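Local coordinates for endo-1,4-beta-xylanase (Pseudoalteromonas haloplanktis, PDB 1XWT), which hydrolyses internal beta-1,4 linkages of xylan as a cold-adapted glycoside hydrolase of family 8, probably with some activity on related beta-glucans, at residues Tyr59-Ile64 and Leu99-Lys104; Asp200-Ile205 and Glu279-Arg284. The protein carries 1 engineered substitution. One frame throughout, in Å; residues are numbered along the deposited sequence. Where two conformers were deposited one is given.

Contact 1 of 2, residues Tyr59-Ile64 and Leu99-Lys104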
loop_
_atom_site.group_PDB
_atom_site.type_symbol
_atom_site.label_atom_id
_atom_site.label_comp_id
_atom_site.label_asym_id
_atom_site.label_seq_id
_atom_site.Cartn_x
_atom_site.Cartn_y
_atom_site.Cartn_z
ATOM N N TYR A 59 14.406 -25.617 -6.343
ATOM C CA TYR A 59 13.660 -24.361 -6.440
ATOM C C TYR A 59 12.227 -24.533 -5.929
ATOM O O TYR A 59 11.532 -25.505 -6.269
ATOM C CB TYR A 59 13.651 -23.802 -7.889
ATOM C CG TYR A 59 12.699 -22.613 -7.990
ATOM C CD1 TYR A 59 13.068 -21.373 -7.498
ATOM C CD2 TYR A 59 11.414 -22.749 -8.504
ATOM C CE1 TYR A 59 12.168 -20.309 -7.495
ATOM C CE2 TYR A 59 10.515 -21.698 -8.523
ATOM C CZ TYR A 59 10.899 -20.483 -8.017
ATOM O OH TYR A 59 9.988 -19.458 -8.016
ATOM N N LYS A 60 11.776 -23.597 -5.096
ATOM C CA LYS A 60 10.402 -23.601 -4.573
ATOM C C LYS A 60 9.556 -22.421 -5.056
ATOM O O LYS A 60 8.529 -22.608 -5.710
ATOM C CB LYS A 60 10.404 -23.691 -3.047
ATOM C CG LYS A 60 11.083 -24.947 -2.456
ATOM C CD LYS A 60 10.292 -26.230 -2.732
ATOM C CE LYS A 60 11.064 -27.482 -2.350
ATOM N NZ LYS A 60 10.257 -28.702 -2.683
ATOM N N ALA A 61 9.961 -21.210 -4.710
ATOM C CA ALA A 61 9.156 -20.032 -4.975
ATOM C C ALA A 61 10.027 -18.786 -4.811
ATOM O O ALA A 61 11.231 -18.924 -4.631
ATOM C CB ALA A 61 7.957 -20.011 -4.033
ATOM N N HIS A 62 9.439 -17.595 -4.898
ATOM C CA HIS A 62 10.179 -16.343 -4.720
ATOM C C HIS A 62 9.546 -15.497 -3.618
ATOM O O HIS A 62 8.352 -15.600 -3.332
ATOM C CB HIS A 62 10.163 -15.512 -6.034
ATOM C CG HIS A 62 11.234 -15.880 -7.024
ATOM N ND1 HIS A 62 11.294 -17.098 -7.645
ATOM C CD2 HIS A 62 12.167 -15.112 -7.617
ATOM C CE1 HIS A 62 12.356 -17.125 -8.436
ATOM N NE2 HIS A 62 12.889 -15.926 -8.456
ATOM N N TYR A 63 10.351 -14.629 -3.014
ATOM C CA TYR A 63 9.856 -13.644 -2.065
ATOM C C TYR A 63 10.467 -12.275 -2.274
ATOM O O TYR A 63 11.531 -12.107 -2.889
ATOM C CB TYR A 63 10.087 -14.131 -0.627
ATOM C CG TYR A 63 11.528 -14.360 -0.242
ATOM C CD1 TYR A 63 12.191 -15.543 -0.533
ATOM C CD2 TYR A 63 12.254 -13.361 0.413
ATOM C CE1 TYR A 63 13.526 -15.738 -0.178
ATOM C CE2 TYR A 63 13.571 -13.549 0.778
ATOM C CZ TYR A 63 14.220 -14.728 0.465
ATOM O OH TYR A 63 15.531 -14.917 0.866
ATOM N N ILE A 64 9.756 -11.289 -1.751
ATOM C CA ILE A 64 10.271 -9.930 -1.607
ATOM C C ILE A 64 11.011 -9.858 -0.268
ATOM O O ILE A 64 10.434 -10.133 0.781
ATOM C CB ILE A 64 9.109 -8.881 -1.693
ATOM C CG1 ILE A 64 8.394 -8.941 -3.056
ATOM C CG2 ILE A 64 9.630 -7.490 -1.352
ATOM C CD1 ILE A 64 9.303 -8.688 -4.238
ATOM N N LEU A 99 5.762 -15.400 -6.553
ATOM C CA LEU A 99 5.451 -14.742 -5.278
ATOM C C LEU A 99 4.190 -15.320 -4.612
ATOM O O LEU A 99 4.182 -15.560 -3.408
ATOM C CB LEU A 99 5.249 -13.241 -5.498
ATOM C CG LEU A 99 6.486 -12.415 -5.878
ATOM C CD1 LEU A 99 6.089 -10.978 -6.172
ATOM C CD2 LEU A 99 7.582 -12.460 -4.816
ATOM N N TRP A 100 3.140 -15.570 -5.388
ATOM C CA TRP A 100 1.900 -16.085 -4.802
ATOM C C TRP A 100 2.106 -17.517 -4.283
ATOM O O TRP A 100 1.615 -17.870 -3.220
ATOM C CB TRP A 100 0.719 -15.977 -5.810
ATOM C CG TRP A 100 -0.560 -16.553 -5.299
ATOM C CD1 TRP A 100 -1.330 -17.456 -5.933
ATOM C CD2 TRP A 100 -1.214 -16.276 -4.046
ATOM N NE1 TRP A 100 -2.407 -17.789 -5.156
ATOM C CE2 TRP A 100 -2.351 -17.098 -3.983
ATOM C CE3 TRP A 100 -0.927 -15.453 -2.940
ATOM C CZ2 TRP A 100 -3.202 -17.124 -2.881
ATOM C CZ3 TRP A 100 -1.790 -15.483 -1.846
ATOM C CH2 TRP A 100 -2.888 -16.324 -1.822
ATOM N N ARG A 101 2.891 -18.329 -4.996
ATOM C CA ARG A 101 3.185 -19.676 -4.527
ATOM C C ARG A 101 3.824 -19.638 -3.145
ATOM O O ARG A 101 3.496 -20.446 -2.278
ATOM C CB ARG A 101 4.131 -20.394 -5.506
ATOM C CG ARG A 101 4.170 -21.919 -5.359
ATOM C CD ARG A 101 5.195 -22.636 -6.286
ATOM N NE ARG A 101 4.939 -22.233 -7.671
ATOM C CZ ARG A 101 5.693 -21.409 -8.390
ATOM N NH1 ARG A 101 6.891 -21.013 -7.952
ATOM N NH2 ARG A 101 5.239 -20.960 -9.553
ATOM N N PHE A 102 4.773 -18.712 -2.956
ATOM C CA PHE A 102 5.471 -18.559 -1.675
ATOM C C PHE A 102 4.488 -18.156 -0.584
ATOM O O PHE A 102 4.488 -18.710 0.519
ATOM C CB PHE A 102 6.577 -17.514 -1.808
ATOM C CG PHE A 102 7.407 -17.336 -0.560
ATOM C CD1 PHE A 102 6.959 -16.542 0.479
ATOM C CD2 PHE A 102 8.637 -17.952 -0.415
ATOM C CE1 PHE A 102 7.710 -16.397 1.637
ATOM C CE2 PHE A 102 9.378 -17.807 0.736
ATOM C CZ PHE A 102 8.930 -17.009 1.756
ATOM N N ALA A 103 3.629 -17.188 -0.873
ATOM C CA ALA A 103 2.681 -16.675 0.129
ATOM C C ALA A 103 1.747 -17.791 0.582
ATOM O O ALA A 103 1.552 -18.014 1.786
ATOM C CB ALA A 103 1.882 -15.509 -0.460
ATOM N N LYS A 104 1.147 -18.493 -0.366
ATOM C CA LYS A 104 0.156 -19.505 -0.046
ATOM C C LYS A 104 0.785 -20.669 0.713
ATOM O O LYS A 104 0.151 -21.246 1.598
ATOM C CB LYS A 104 -0.537 -19.963 -1.334
ATOM C CG LYS A 104 -1.837 -20.696 -1.162
ATOM C CD LYS A 104 -2.527 -20.875 -2.545
ATOM C CE LYS A 104 -3.764 -21.704 -2.408
ATOM N NZ LYS A 104 -4.272 -22.011 -3.736
#
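F102 takes the methylene of Y63 over the centre of its ring, with Y63 CB 3.8 Å from the F102 centroid in a CH-pi contact. The two rings themselves meet obliquely, neither stacked nor edge-to-face. F102 CG stands anti to its backbone N (chi1 -177°), which brings the ring off the helix so that one face meets Y63 CB. Close by, A61 CB lies 3.6 Å from F102 CB; a methyl suits this place, because the strand backbone here comes right up to the helix. The tightest spot is F102 CB at 3.0 Å from H62 O, a buried carbonyl that also accepts a hydrogen bond from Q80 of helix 77-89. L99 completes the apolar part: its CD2 reaches within 3.8 Å of Y63 CA and also touches I64 CG1, one branch filling the angle between strand and helix.

The axes of segments 59-64 and 99-104 cross almost at a right angle (96°). They belong to strand 58-66 and helix 93-107, so the contact packs a helix on the antiparallel sheet that accompanies the helical (alpha/alpha)6 barrel of glycoside hydrolase family 8. At K60 and A61 the strand carries a classic beta bulge, both residues facing Y53 of the neighbouring strand 50-55.

At the bulge, toward Y59, the packing gives way to polar contacts at the more exposed end. R101 NH1 donates to K60 O at 3.2 Å (N-H...O 155°), the bend at chi3 turning the guanidinium back to the strand, while R101 NE forms a salt bridge with E165; a long, many-donor side chain can serve both. Y59, the most solvent-exposed participant, keeps its OH 3.5 Å from R101 NH1. Y59 OH and H62 ND1 share a hydrogen bond of 2.7 Å, while H62 NE2 bonds to Y43, so both imidazole nitrogens have partners.

Contact 2 of 2, residues Asp200-Ile205 and Glu279-Arg284; sequences DPSYHI and EFNAWR. Engineered in segment 279-284: N281 (natural residue Asp).
S202 and R284 lie against each other yet are joined by hydrogen bonds only through water: water 1 donates to S202 O at 2.7 Å and accepts from R284 NE at 2.9 Å. S202 CB lies over one face of the guanidinium, and although S202 OG comes within 3.4 Å of R284 NH2, the angle is too poor for a bond. The small serine allows this close approach; its CB also rests 3.2 Å from N281 O.

The serine hydroxyl is instead turned to D200. S202 OG donates to D200 OD1 at 2.7 Å from above the carboxylate plane, and S202 N reaches the same oxygen on its anti side, making an Asx turn that opens the 3-10 turn 201-203. With chi1 at 180° the carboxylate of D200 is extended away from its own backbone N, and OD2 comes to the side chain of N281, an engineered residue that is Asp in the natural enzyme. With an alanine at D200, S202 OG and S202 N would probably lose their shared acceptor, and the serine hydroxyl would be free to turn. In segment 279-284, E279 holds the turn into helix 283-296, its OE1 accepting from N281 N and its OE2 from A282 N.

R284 reaches further, bonding to Y381 through NH1 and forming a salt bridge with D144 through NH2, while its guanidinium edge meets Y203 CE1. Buried and paired with D144, the arginine probably balances negative charge in the interior, while the water and the Asx turn satisfy polar atoms of the serine.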
loop_
_atom_site.group_PDB
_atom_site.type_symbol
_atom_site.label_atom_id
_atom_site.label_comp_id
_atom_site.label_asym_id
_atom_site.label_seq_id
_atom_site.Cartn_x
_atom_site.Cartn_y
_atom_site.Cartn_z
ATOM N N ASP A 200 -5.775 1.303 11.302
ATOM C CA ASP A 200 -4.603 2.019 10.814
ATOM C C ASP A 200 -5.045 2.727 9.548
ATOM O O ASP A 200 -5.410 2.038 8.593
ATOM C CB ASP A 200 -3.455 1.017 10.580
ATOM C CG ASP A 200 -2.172 1.642 10.058
ATOM O OD1 ASP A 200 -2.242 2.605 9.272
ATOM O OD2 ASP A 200 -1.038 1.147 10.365
ATOM N N PRO A 201 -5.114 4.060 9.550
ATOM C CA PRO A 201 -5.571 4.774 8.348
ATOM C C PRO A 201 -4.918 4.316 7.039
ATOM O O PRO A 201 -5.577 4.339 6.003
ATOM C CB PRO A 201 -5.275 6.245 8.683
ATOM C CG PRO A 201 -5.466 6.286 10.202
ATOM C CD PRO A 201 -4.866 4.993 10.672
ATOM N N SER A 202 -3.650 3.923 7.083
ATOM C CA SER A 202 -2.931 3.479 5.878
ATOM C C SER A 202 -3.492 2.204 5.253
ATOM O O SER A 202 -3.155 1.890 4.112
ATOM C CB SER A 202 -1.434 3.277 6.131
ATOM O OG SER A 202 -1.147 2.112 6.870
ATOM N N TYR A 203 -4.325 1.470 5.998
ATOM C CA TYR A 203 -4.960 0.247 5.483
ATOM C C TYR A 203 -6.248 0.537 4.668
ATOM O O TYR A 203 -6.812 -0.368 4.031
ATOM C CB TYR A 203 -5.314 -0.709 6.638
ATOM C CG TYR A 203 -4.144 -1.276 7.449
ATOM C CD1 TYR A 203 -2.797 -0.993 7.153
ATOM C CD2 TYR A 203 -4.397 -2.165 8.487
ATOM C CE1 TYR A 203 -1.754 -1.556 7.918
ATOM C CE2 TYR A 203 -3.377 -2.727 9.224
ATOM C CZ TYR A 203 -2.058 -2.437 8.939
ATOM O OH TYR A 203 -1.033 -3.035 9.675
ATOM N N HIS A 204 -6.687 1.798 4.678
ATOM C CA HIS A 204 -7.958 2.200 4.033
ATOM C C HIS A 204 -7.736 2.575 2.581
ATOM O O HIS A 204 -7.123 3.616 2.283
ATOM C CB HIS A 204 -8.579 3.373 4.800
ATOM C CG HIS A 204 -9.207 2.945 6.074
ATOM N ND1 HIS A 204 -10.553 2.700 6.162
ATOM C CD2 HIS A 204 -8.674 2.614 7.282
ATOM C CE1 HIS A 204 -10.826 2.231 7.368
ATOM N NE2 HIS A 204 -9.711 2.181 8.074
ATOM N N ILE A 205 -8.231 1.720 1.680
ATOM C CA ILE A 205 -8.094 1.980 0.237
ATOM C C ILE A 205 -9.501 1.833 -0.351
ATOM O O ILE A 205 -9.884 0.748 -0.827
ATOM C CB ILE A 205 -7.066 1.058 -0.443
ATOM C CG1 ILE A 205 -5.764 1.010 0.372
ATOM C CG2 ILE A 205 -6.851 1.513 -1.875
ATOM C CD1 ILE A 205 -4.813 -0.031 -0.044
ATOM N N GLU A 279 4.298 8.481 10.719
ATOM C CA GLU A 279 5.509 7.682 10.573
ATOM C C GLU A 279 5.424 6.843 9.290
ATOM O O GLU A 279 4.684 7.194 8.363
ATOM C CB GLU A 279 5.799 6.875 11.863
ATOM C CG GLU A 279 4.636 6.085 12.429
ATOM C CD GLU A 279 3.939 5.243 11.395
ATOM O OE1 GLU A 279 4.278 4.040 11.240
ATOM O OE2 GLU A 279 3.061 5.805 10.699
ATOM N N PHE A 280 6.169 5.743 9.226
ATOM C CA PHE A 280 6.350 5.003 7.992
ATOM C C PHE A 280 5.023 4.486 7.411
ATOM O O PHE A 280 4.788 4.564 6.208
ATOM C CB PHE A 280 7.367 3.879 8.235
ATOM C CG PHE A 280 8.602 4.374 8.961
ATOM C CD1 PHE A 280 9.596 5.031 8.271
ATOM C CD2 PHE A 280 8.713 4.269 10.353
ATOM C CE1 PHE A 280 10.721 5.551 8.951
ATOM C CE2 PHE A 280 9.825 4.791 11.025
ATOM C CZ PHE A 280 10.820 5.415 10.318
ATOM N N ASN A 281 4.134 3.978 8.258
ATOM C CA ASN A 281 2.808 3.555 7.773
ATOM C C ASN A 281 1.973 4.737 7.254
ATOM O O ASN A 281 1.398 4.685 6.174
ATOM C CB ASN A 281 1.996 2.886 8.891
ATOM C CG ASN A 281 2.343 1.431 9.092
ATOM O OD1 ASN A 281 1.467 0.612 9.397
ATOM N ND2 ASN A 281 3.625 1.087 8.920
ATOM N N ALA A 282 1.936 5.803 8.057
ATOM C CA ALA A 282 1.119 6.967 7.759
ATOM C C ALA A 282 1.514 7.629 6.446
ATOM O O ALA A 282 0.665 8.276 5.804
ATOM C CB ALA A 282 1.172 7.972 8.879
ATOM N N TRP A 283 2.768 7.449 6.005
ATOM C CA TRP A 283 3.169 7.977 4.700
ATOM C C TRP A 283 2.164 7.582 3.591
ATOM O O TRP A 283 1.960 8.324 2.619
ATOM C CB TRP A 283 4.523 7.442 4.214
ATOM C CG TRP A 283 5.768 7.763 4.981
ATOM C CD1 TRP A 283 5.916 8.608 6.043
ATOM C CD2 TRP A 283 7.060 7.211 4.716
ATOM N NE1 TRP A 283 7.226 8.599 6.457
ATOM C CE2 TRP A 283 7.941 7.729 5.671
ATOM C CE3 TRP A 283 7.553 6.302 3.777
ATOM C CZ2 TRP A 283 9.289 7.386 5.704
ATOM C CZ3 TRP A 283 8.891 5.946 3.822
ATOM C CH2 TRP A 283 9.740 6.486 4.777
ATOM N N ARG A 284 1.649 6.360 3.697
ATOM C CA ARG A 284 0.801 5.789 2.656
ATOM C C ARG A 284 -0.598 6.383 2.575
ATOM O O ARG A 284 -1.269 6.196 1.567
ATOM C CB ARG A 284 0.704 4.262 2.800
ATOM C CG ARG A 284 2.061 3.544 2.741
ATOM C CD ARG A 284 1.940 2.075 2.523
ATOM N NE ARG A 284 1.249 1.305 3.564
ATOM C CZ ARG A 284 1.814 0.814 4.657
ATOM N NH1 ARG A 284 3.061 1.106 4.989
ATOM N NH2 ARG A 284 1.107 0.037 5.444
HETATM O O HOH W 1 -1.376 0.297 2.772
#

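From the N terminus, strand 58-66 comes first, and contact 1 closes a loop of 34 residues that holds helix 77-89 before returning on helix 93-107. The chain then adds strands 125-128 and 134-138 and helices 143-160 and 168-182. Contact 2 opens only afterwards, closing 73 residues that include helices 206-215 and 219-243. The two are therefore in series, neither nested nor crossed, with centres about 25 Å apart and nearest atoms about 13 Å apart. Contact 1 joins the antiparallel sheet to a helix away from the chain's centre; contact 2 joins the loop before helix 206-215 to the start of helix 283-296, nearer the middle.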